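Long-range contacts in hypothetical protein (Legionella pneumophila subsp. pneumophila, PDB 4KH9), which is of unknown function but binds calcium and belongs to the three-domain DUF4785 family, whose central and C-terminal domains resemble E-set sandwiches: residues T3-P8 / T359-N364; G48-I53 / M152-D157; G70-I75 / L156-I161. One frame throughout, in Å; residues are numbered along the deposited sequence.

In the fold
Close to the N terminus, residues 3-8 meet strand 358-368 in contact 1, closing a loop that takes in nearly the whole chain and setting the N-terminal residues against the C-terminal domain. Contacts 2 and 3 are both nested inside it, on the other side of the chain's centre, with nearest atoms about 27 and 31 Å from contact 1. In contact 2 strand 48-54 pairs with strand 150-156. Contact 3 starts later, at residues 70-75, and ends on the same stretch of chain, sharing Leu156 and Asp157 with contact 2. Strand 150-156 thus lies between strands 48-54 and 72-77 in a four-stranded antiparallel sheet.

Contact 1: residues T3-P8 / T359-N364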
loop_
_atom_site.group_PDB
_atom_site.type_symbol
_atom_site.label_atom_id
_atom_site.label_comp_id
_atom_site.label_asym_id
_atom_site.label_seq_id
_atom_site.Cartn_x
_atom_site.Cartn_y
_atom_site.Cartn_z
ATOM N N THR A 3 16.992 29.805 0.104
ATOM C CA THR A 3 15.633 29.597 -0.399
ATOM C C THR A 3 15.486 28.115 -0.757
ATOM O O THR A 3 16.294 27.561 -1.506
ATOM C CB THR A 3 15.338 30.544 -1.593
ATOM O OG1 THR A 3 15.352 31.891 -1.119
ATOM C CG2 THR A 3 13.979 30.251 -2.280
ATOM N N LEU A 4 14.435 27.487 -0.221
ATOM C CA LEU A 4 14.136 26.084 -0.436
ATOM C C LEU A 4 13.253 25.902 -1.682
ATOM O O LEU A 4 12.586 26.867 -2.080
ATOM C CB LEU A 4 13.445 25.527 0.823
ATOM C CG LEU A 4 14.337 25.398 2.058
ATOM C CD1 LEU A 4 13.517 25.375 3.320
ATOM C CD2 LEU A 4 15.240 24.189 1.968
ATOM N N PRO A 5 13.217 24.696 -2.311
ATOM C CA PRO A 5 12.342 24.514 -3.491
ATOM C C PRO A 5 10.887 24.885 -3.182
ATOM O O PRO A 5 10.377 24.479 -2.131
ATOM C CB PRO A 5 12.475 23.017 -3.811
ATOM C CG PRO A 5 13.760 22.588 -3.186
ATOM C CD PRO A 5 13.971 23.463 -1.993
ATOM N N ARG A 6 10.236 25.690 -4.050
ATOM C CA ARG A 6 8.854 26.117 -3.828
ATOM C C ARG A 6 7.878 24.961 -3.983
ATOM O O ARG A 6 8.051 24.111 -4.854
ATOM C CB ARG A 6 8.426 27.260 -4.776
ATOM C CG ARG A 6 9.202 28.566 -4.631
ATOM C CD ARG A 6 8.413 29.784 -5.123
ATOM N NE ARG A 6 8.014 29.700 -6.535
ATOM C CZ ARG A 6 8.710 30.205 -7.552
ATOM N NH1 ARG A 6 9.860 30.834 -7.334
ATOM N NH2 ARG A 6 8.261 30.084 -8.794
ATOM N N GLN A 7 6.849 24.940 -3.134
ATOM C CA GLN A 7 5.768 23.956 -3.146
ATOM C C GLN A 7 4.459 24.686 -2.845
ATOM O O GLN A 7 4.264 25.127 -1.714
ATOM C CB GLN A 7 6.033 22.802 -2.142
ATOM C CG GLN A 7 4.901 21.755 -2.027
ATOM C CD GLN A 7 5.119 20.753 -0.895
ATOM O OE1 GLN A 7 5.777 19.717 -1.069
ATOM N NE2 GLN A 7 4.581 21.033 0.302
ATOM N N PRO A 8 3.566 24.875 -3.841
ATOM C CA PRO A 8 2.266 25.509 -3.552
ATOM C C PRO A 8 1.490 24.725 -2.496
ATOM O O PRO A 8 1.464 23.504 -2.553
ATOM C CB PRO A 8 1.548 25.466 -4.910
ATOM C CG PRO A 8 2.638 25.321 -5.907
ATOM C CD PRO A 8 3.641 24.445 -5.250
ATOM N N THR A 359 4.474 13.373 6.237
ATOM C CA THR A 359 5.472 14.394 5.901
ATOM C C THR A 359 4.829 15.162 4.752
ATOM O O THR A 359 4.407 14.524 3.774
ATOM C CB THR A 359 6.832 13.735 5.576
ATOM O OG1 THR A 359 7.319 13.127 6.756
ATOM C CG2 THR A 359 7.869 14.723 5.091
ATOM N N VAL A 360 4.642 16.489 4.893
ATOM C CA VAL A 360 3.959 17.256 3.837
ATOM C C VAL A 360 4.966 18.057 2.985
ATOM O O VAL A 360 4.648 18.437 1.847
ATOM C CB VAL A 360 2.828 18.141 4.384
ATOM C CG1 VAL A 360 1.702 17.260 4.919
ATOM C CG2 VAL A 360 3.317 19.127 5.462
ATOM N N TYR A 361 6.184 18.233 3.513
ATOM C CA TYR A 361 7.286 18.923 2.857
ATOM C C TYR A 361 8.582 18.318 3.308
ATOM O O TYR A 361 8.780 18.097 4.499
ATOM C CB TYR A 361 7.291 20.445 3.123
ATOM C CG TYR A 361 8.317 21.202 2.298
ATOM C CD1 TYR A 361 9.663 21.224 2.664
ATOM C CD2 TYR A 361 7.954 21.848 1.122
ATOM C CE1 TYR A 361 10.626 21.837 1.864
ATOM C CE2 TYR A 361 8.908 22.502 0.329
ATOM C CZ TYR A 361 10.244 22.494 0.708
ATOM O OH TYR A 361 11.204 23.121 -0.052
ATOM N N GLN A 362 9.481 18.051 2.351
ATOM C CA GLN A 362 10.801 17.564 2.702
ATOM C C GLN A 362 11.834 18.033 1.700
ATOM O O GLN A 362 11.583 18.089 0.494
ATOM C CB GLN A 362 10.858 16.041 2.862
ATOM C CG GLN A 362 10.316 15.210 1.702
ATOM C CD GLN A 362 9.986 13.808 2.147
ATOM O OE1 GLN A 362 10.786 13.130 2.805
ATOM N NE2 GLN A 362 8.793 13.345 1.787
ATOM N N TYR A 363 12.988 18.392 2.238
ATOM C CA TYR A 363 14.187 18.749 1.516
ATOM C C TYR A 363 15.283 17.838 2.054
ATOM O O TYR A 363 15.720 18.021 3.185
ATOM C CB TYR A 363 14.501 20.248 1.646
ATOM C CG TYR A 363 15.666 20.653 0.778
ATOM C CD1 TYR A 363 15.567 20.625 -0.609
ATOM C CD2 TYR A 363 16.882 21.021 1.339
ATOM C CE1 TYR A 363 16.647 20.975 -1.418
ATOM C CE2 TYR A 363 17.964 21.381 0.543
ATOM C CZ TYR A 363 17.838 21.374 -0.836
ATOM O OH TYR A 363 18.913 21.704 -1.624
ATOM N N ASN A 364 15.673 16.817 1.269
ATOM C CA ASN A 364 16.649 15.799 1.679
ATOM C C ASN A 364 18.032 15.991 1.021
ATOM O O ASN A 364 18.762 15.014 0.819
ATOM C CB ASN A 364 16.112 14.405 1.353
ATOM C CG ASN A 364 14.782 14.124 1.992
ATOM O OD1 ASN A 364 14.670 13.970 3.216
ATOM N ND2 ASN A 364 13.738 14.088 1.174
HETATM O O HOH W 1 8.450 18.334 -0.339
#
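The phenol of Tyr361 reaches across to the N-terminal segment and donates its hydroxyl proton to the backbone carbonyl of Pro5, with OH 2.6 Å from O. The bond lies in the carbonyl plane, on a lone pair, and the carbonyl oxygen also sits at the edge of the ring, near its plane. With CG anti to the backbone N (chi1 -172°), the Tyr361 ring extends toward residues 3-8, and the Pro5 ring crosses it at about a right angle.

Packing is closest around Tyr361 and Tyr363, two residues on. Leu4 brings CB to 3.4 Å from Tyr361 OH, while its CD2 makes an off-centre CH-pi contact 4.1 Å from the Tyr363 ring centroid. Pro5 CD adds a 3.5 Å contact to CD1 of the same ring. Leu4, which is buried, also touches Leu270 of strand 268-278 and Leu349 of strand 345-353.

Toward Gln7 the contact becomes polar and looser, and a water enters it. The extended side chain of Gln7 runs antiparallel alongside that of Tyr361, its amide plane turned 65° from the ring, and NE2 donates to Val360 O at 3.0 Å, tilted from the carbonyl plane. Gln174 NE2 donates to that same oxygen. The water links Gln7 OE1, 3.1 Å away, to Gln362 N, 2.9 Å away.

Val360 and Tyr361 form a classic beta bulge opposite Leu351. Although strand 2-3 pairs with strand 268-278, the residues that follow are held on strand 358-368 by side-chain and water bonds, without backbone pairing to it.

Contact 2: residues G48-I53 / M152-D157; sequences GYKERI and MISVLD
Tyr49 O accepts the backbone N-H of Val155 at 2.8 Å, in a nearly straight bond (176° at the hydrogen). The return bond, Tyr49 N to Val155 O, is more bent, and the same carbonyl oxygen of Val155 also receives a CA-H...O contact from Gly48, 3.0 Å from its CA. Glu51 and Ile153 repeat the pair of hydrogen bonds two residues along; between these hydrogen-bonded pairs, Lys50 faces Ser154 as a non-hydrogen-bonded pair.

The face carrying Tyr49, Glu51, Ile153 and Val155 is the better buried. With CG between its backbone N and carbonyl carbon (chi1 68°), the Tyr49 ring lies alongside Val155, whose CB sits over one ring face, 4.0 Å from the centroid. Tyr49 OH is hydrogen-bonded to Ser65 N. Nearer the far end of the pairing, Ile53 CG1 meets Ile153 CG1 at 3.6 Å, and Val62 lies against both Ile53 and Glu51. The Glu51 carboxylate forms a salt bridge with Arg254; its side chain lies about 9 Å from a bound calcium ion.

On the other face, the methylene chain of Lys50 runs past Ser154, bringing CE to 3.5 Å from OG.

The two strands are antiparallel, 163° apart. Strand 48-54 is outermost in its four-stranded antiparallel sheet of the N-terminal domain, with strand 150-156 inside it beside strand 72-77, while a Gly48 backbone bond to Ser256 joins it to strand 251-264.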
loop_
_atom_site.group_PDB
_atom_site.type_symbol
_atom_site.label_atom_id
_atom_site.label_comp_id
_atom_site.label_asym_id
_atom_site.label_seq_id
_atom_site.Cartn_x
_atom_site.Cartn_y
_atom_site.Cartn_z
ATOM N N GLY A 48 -1.198 -15.705 -7.065
ATOM C CA GLY A 48 -2.599 -16.084 -6.986
ATOM C C GLY A 48 -3.477 -14.926 -7.355
ATOM O O GLY A 48 -3.013 -13.956 -7.981
ATOM N N TYR A 49 -4.739 -15.038 -7.010
ATOM C CA TYR A 49 -5.697 -13.977 -7.288
ATOM C C TYR A 49 -6.783 -13.959 -6.212
ATOM O O TYR A 49 -6.941 -14.919 -5.443
ATOM C CB TYR A 49 -6.316 -14.107 -8.701
ATOM C CG TYR A 49 -7.233 -15.311 -8.883
ATOM C CD1 TYR A 49 -6.725 -16.551 -9.277
ATOM C CD2 TYR A 49 -8.615 -15.193 -8.719
ATOM C CE1 TYR A 49 -7.566 -17.643 -9.495
ATOM C CE2 TYR A 49 -9.460 -16.288 -8.892
ATOM C CZ TYR A 49 -8.928 -17.510 -9.291
ATOM O OH TYR A 49 -9.760 -18.576 -9.530
ATOM N N LYS A 50 -7.547 -12.850 -6.186
ATOM C CA LYS A 50 -8.663 -12.660 -5.263
ATOM C C LYS A 50 -9.790 -12.068 -6.017
ATOM O O LYS A 50 -9.542 -11.220 -6.874
ATOM C CB LYS A 50 -8.304 -11.747 -4.054
ATOM C CG LYS A 50 -7.314 -12.330 -3.062
ATOM C CD LYS A 50 -7.062 -11.380 -1.900
ATOM C CE LYS A 50 -6.123 -11.989 -0.889
ATOM N NZ LYS A 50 -5.652 -10.982 0.097
ATOM N N GLU A 51 -11.026 -12.515 -5.749
ATOM C CA GLU A 51 -12.193 -11.906 -6.378
ATOM C C GLU A 51 -13.410 -11.976 -5.484
ATOM O O GLU A 51 -13.537 -12.876 -4.651
ATOM C CB GLU A 51 -12.535 -12.528 -7.737
ATOM C CG GLU A 51 -12.952 -14.003 -7.711
ATOM C CD GLU A 51 -13.315 -14.551 -9.077
ATOM O OE1 GLU A 51 -13.586 -13.745 -9.996
ATOM O OE2 GLU A 51 -13.371 -15.791 -9.216
ATOM N N ARG A 52 -14.324 -11.024 -5.700
ATOM C CA ARG A 52 -15.611 -10.964 -5.038
ATOM C C ARG A 52 -16.576 -11.664 -5.922
ATOM O O ARG A 52 -16.575 -11.434 -7.119
ATOM C CB ARG A 52 -16.035 -9.498 -4.781
ATOM C CG ARG A 52 -15.087 -8.756 -3.863
ATOM C CD ARG A 52 -15.674 -7.463 -3.365
ATOM N NE ARG A 52 -14.996 -7.034 -2.141
ATOM C CZ ARG A 52 -15.395 -6.025 -1.375
ATOM N NH1 ARG A 52 -16.473 -5.321 -1.701
ATOM N NH2 ARG A 52 -14.721 -5.713 -0.277
ATOM N N ILE A 53 -17.374 -12.544 -5.364
ATOM C CA ILE A 53 -18.366 -13.301 -6.110
ATOM C C ILE A 53 -19.717 -13.222 -5.374
ATOM O O ILE A 53 -19.750 -13.068 -4.154
ATOM C CB ILE A 53 -17.948 -14.787 -6.361
ATOM C CG1 ILE A 53 -17.933 -15.594 -5.063
ATOM C CG2 ILE A 53 -16.614 -14.915 -7.127
ATOM C CD1 ILE A 53 -18.296 -16.911 -5.233
HETATM N N MSE A 152 -15.668 -13.424 -0.717
HETATM C CA MSE A 152 -14.325 -13.174 -1.209
HETATM C C MSE A 152 -13.681 -14.518 -1.445
HETATM O O MSE A 152 -13.627 -15.339 -0.526
HETATM C CB MSE A 152 -13.491 -12.317 -0.235
HETATM C CG MSE A 152 -12.071 -12.015 -0.757
HETATM SE SE MSE A 152 -12.030 -10.855 -2.318
HETATM C CE MSE A 152 -12.377 -9.158 -1.412
ATOM N N ILE A 153 -13.265 -14.774 -2.676
ATOM C CA ILE A 153 -12.562 -15.997 -3.038
ATOM C C ILE A 153 -11.113 -15.623 -3.180
ATOM O O ILE A 153 -10.793 -14.717 -3.946
ATOM C CB ILE A 153 -13.092 -16.695 -4.322
ATOM C CG1 ILE A 153 -14.622 -16.866 -4.329
ATOM C CG2 ILE A 153 -12.349 -18.048 -4.572
ATOM C CD1 ILE A 153 -15.232 -17.684 -3.269
ATOM N N SER A 154 -10.249 -16.323 -2.482
ATOM C CA SER A 154 -8.817 -16.112 -2.576
ATOM C C SER A 154 -8.152 -17.420 -3.017
ATOM O O SER A 154 -8.405 -18.475 -2.434
ATOM C CB SER A 154 -8.260 -15.624 -1.249
ATOM O OG SER A 154 -6.866 -15.419 -1.354
ATOM N N VAL A 155 -7.382 -17.360 -4.091
ATOM C CA VAL A 155 -6.688 -18.527 -4.623
ATOM C C VAL A 155 -5.207 -18.260 -4.591
ATOM O O VAL A 155 -4.745 -17.371 -5.283
ATOM C CB VAL A 155 -7.161 -18.910 -6.062
ATOM C CG1 VAL A 155 -6.395 -20.126 -6.596
ATOM C CG2 VAL A 155 -8.684 -19.159 -6.113
ATOM N N LEU A 156 -4.468 -19.038 -3.801
ATOM C CA LEU A 156 -3.026 -19.008 -3.760
ATOM C C LEU A 156 -2.533 -20.213 -4.562
ATOM O O LEU A 156 -2.698 -21.363 -4.141
ATOM C CB LEU A 156 -2.462 -18.979 -2.336
ATOM C CG LEU A 156 -0.926 -19.130 -2.227
ATOM C CD1 LEU A 156 -0.202 -17.908 -2.794
ATOM C CD2 LEU A 156 -0.505 -19.439 -0.795
ATOM N N ASP A 157 -1.946 -19.948 -5.724
ATOM C CA ASP A 157 -1.415 -20.996 -6.599
ATOM C C ASP A 157 0.034 -21.204 -6.147
ATOM O O ASP A 157 0.997 -20.848 -6.828
ATOM C CB ASP A 157 -1.568 -20.544 -8.075
ATOM C CG ASP A 157 -1.615 -21.670 -9.103
ATOM O OD1 ASP A 157 -1.511 -22.868 -8.699
ATOM O OD2 ASP A 157 -1.775 -21.367 -10.294
#

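Contact 3: residues G70-I75 / L156-I161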
loop_
_atom_site.group_PDB
_atom_site.type_symbol
_atom_site.label_atom_id
_atom_site.label_comp_id
_atom_site.label_asym_id
_atom_site.label_seq_id
_atom_site.Cartn_x
_atom_site.Cartn_y
_atom_site.Cartn_z
ATOM N N GLY A 70 -1.915 -28.517 -5.620
ATOM C CA GLY A 70 -1.841 -28.039 -4.246
ATOM C C GLY A 70 -2.087 -26.569 -4.024
ATOM O O GLY A 70 -1.543 -25.995 -3.074
ATOM N N ALA A 71 -2.981 -25.955 -4.830
ATOM C CA ALA A 71 -3.349 -24.574 -4.614
ATOM C C ALA A 71 -4.155 -24.443 -3.330
ATOM O O ALA A 71 -4.833 -25.396 -2.919
ATOM C CB ALA A 71 -4.145 -24.030 -5.794
ATOM N N VAL A 72 -4.071 -23.273 -2.687
ATOM C CA VAL A 72 -4.803 -23.025 -1.440
ATOM C C VAL A 72 -5.980 -22.072 -1.748
ATOM O O VAL A 72 -5.793 -21.061 -2.408
ATOM C CB VAL A 72 -3.858 -22.481 -0.354
ATOM C CG1 VAL A 72 -4.621 -22.195 0.939
ATOM C CG2 VAL A 72 -2.696 -23.480 -0.082
ATOM N N VAL A 73 -7.187 -22.458 -1.340
ATOM C CA VAL A 73 -8.426 -21.719 -1.625
ATOM C C VAL A 73 -9.102 -21.286 -0.310
ATOM O O VAL A 73 -9.238 -22.087 0.615
ATOM C CB VAL A 73 -9.380 -22.558 -2.513
ATOM C CG1 VAL A 73 -10.682 -21.806 -2.829
ATOM C CG2 VAL A 73 -8.681 -22.982 -3.814
ATOM N N ARG A 74 -9.518 -19.999 -0.258
ATOM C CA ARG A 74 -10.213 -19.431 0.892
ATOM C C ARG A 74 -11.508 -18.749 0.442
ATOM O O ARG A 74 -11.495 -17.930 -0.473
ATOM C CB ARG A 74 -9.304 -18.449 1.652
ATOM C CG ARG A 74 -9.938 -17.880 2.933
ATOM C CD ARG A 74 -8.988 -17.074 3.786
ATOM N NE ARG A 74 -8.415 -15.913 3.096
ATOM C CZ ARG A 74 -7.155 -15.834 2.670
ATOM N NH1 ARG A 74 -6.328 -16.862 2.822
ATOM N NH2 ARG A 74 -6.719 -14.732 2.072
ATOM N N ILE A 75 -12.620 -19.084 1.098
ATOM C CA ILE A 75 -13.931 -18.497 0.809
ATOM C C ILE A 75 -14.473 -17.894 2.109
ATOM O O ILE A 75 -14.685 -18.633 3.070
ATOM C CB ILE A 75 -14.876 -19.574 0.226
ATOM C CG1 ILE A 75 -14.266 -20.249 -1.022
ATOM C CG2 ILE A 75 -16.314 -19.026 -0.009
ATOM C CD1 ILE A 75 -14.385 -21.806 -0.957
ATOM N N LEU A 156 -4.468 -19.038 -3.801
ATOM C CA LEU A 156 -3.026 -19.008 -3.760
ATOM C C LEU A 156 -2.533 -20.213 -4.562
ATOM O O LEU A 156 -2.698 -21.363 -4.141
ATOM C CB LEU A 156 -2.462 -18.979 -2.336
ATOM C CG LEU A 156 -0.926 -19.130 -2.227
ATOM C CD1 LEU A 156 -0.202 -17.908 -2.794
ATOM C CD2 LEU A 156 -0.505 -19.439 -0.795
ATOM N N ASP A 157 -1.946 -19.948 -5.724
ATOM C CA ASP A 157 -1.415 -20.996 -6.599
ATOM C C ASP A 157 0.034 -21.204 -6.147
ATOM O O ASP A 157 0.997 -20.848 -6.828
ATOM C CB ASP A 157 -1.568 -20.544 -8.075
ATOM C CG ASP A 157 -1.615 -21.670 -9.103
ATOM O OD1 ASP A 157 -1.511 -22.868 -8.699
ATOM O OD2 ASP A 157 -1.775 -21.367 -10.294
ATOM N N LYS A 158 0.141 -21.705 -4.920
ATOM C CA LYS A 158 1.329 -21.887 -4.114
ATOM C C LYS A 158 2.507 -22.502 -4.894
ATOM O O LYS A 158 3.653 -22.082 -4.684
ATOM C CB LYS A 158 0.976 -22.802 -2.898
ATOM C CG LYS A 158 2.036 -22.833 -1.812
ATOM C CD LYS A 158 1.619 -23.616 -0.571
ATOM C CE LYS A 158 2.691 -23.501 0.476
ATOM N NZ LYS A 158 2.250 -24.012 1.801
ATOM N N PHE A 159 2.245 -23.489 -5.766
ATOM C CA PHE A 159 3.376 -24.148 -6.391
ATOM C C PHE A 159 3.523 -23.779 -7.879
ATOM O O PHE A 159 4.328 -24.396 -8.590
ATOM C CB PHE A 159 3.267 -25.671 -6.175
ATOM C CG PHE A 159 3.361 -26.003 -4.704
ATOM C CD1 PHE A 159 4.588 -25.936 -4.031
ATOM C CD2 PHE A 159 2.237 -26.408 -3.990
ATOM C CE1 PHE A 159 4.675 -26.251 -2.681
ATOM C CE2 PHE A 159 2.329 -26.719 -2.635
ATOM C CZ PHE A 159 3.548 -26.638 -1.985
ATOM N N SER A 160 2.827 -22.719 -8.315
ATOM C CA SER A 160 2.967 -22.162 -9.659
ATOM C C SER A 160 4.205 -21.288 -9.768
ATOM O O SER A 160 4.565 -20.609 -8.801
ATOM C CB SER A 160 1.740 -21.335 -10.019
ATOM O OG SER A 160 1.914 -20.791 -11.316
ATOM N N ILE A 161 4.857 -21.294 -10.938
ATOM C CA ILE A 161 6.036 -20.437 -11.167
ATOM C C ILE A 161 5.552 -19.153 -11.916
ATOM O O ILE A 161 6.364 -18.303 -12.258
ATOM C CB ILE A 161 7.188 -21.185 -11.907
ATOM C CG1 ILE A 161 6.746 -21.649 -13.320
ATOM C CG2 ILE A 161 7.685 -22.383 -11.049
ATOM C CD1 ILE A 161 7.900 -22.047 -14.329
#
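Val72 overlaps Leu156 across the sheet, CB against CB at 4.3 Å, in loose apolar contact on the same face. Beneath this overlap the two residues form an antiparallel hydrogen-bonded pair: Val72 N donates to Leu156 O, and Leu156 N donates to Val72 O, each at 2.8 Å. Both bonds are fairly straight, with angles at the hydrogen of 165° and 168°. On its other flank Val72 touches Met124 and Gln126 of strand 123-126.

The regular pairing ends here: Ala71 still lies close to Asp157, and the chains part only toward Gly70 and Phe159. The weak bond from Lys158 N to Leu156 O closes an inverse gamma turn centred on Asp157. A type I beta turn from Asp157 to Ser160 follows. It brings the Phe159 ring beside Gly70, whose carbonyl oxygen lies at the ring edge, 3.9 Å from CD2, and is hydrogen-bonded to Gln126 NE2. Over one face of the same ring lies CG of the neighbouring Lys158.

Asp157 turns its carboxylate to the buried side, where OD1 accepts from Ala68 N and OD2 from Leu67 N; OD2 is also in a salt bridge with Arg255, which would probably help hold the group ionised. Ala71 CB lies 4.1 Å from OD1. Leu156 O meanwhile takes the N-H of Val72 and, weakly, that of Lys158, with Ala71 CA only 3.3 Å away, so one carbonyl serves both the last sheet bond and the turn that leaves it.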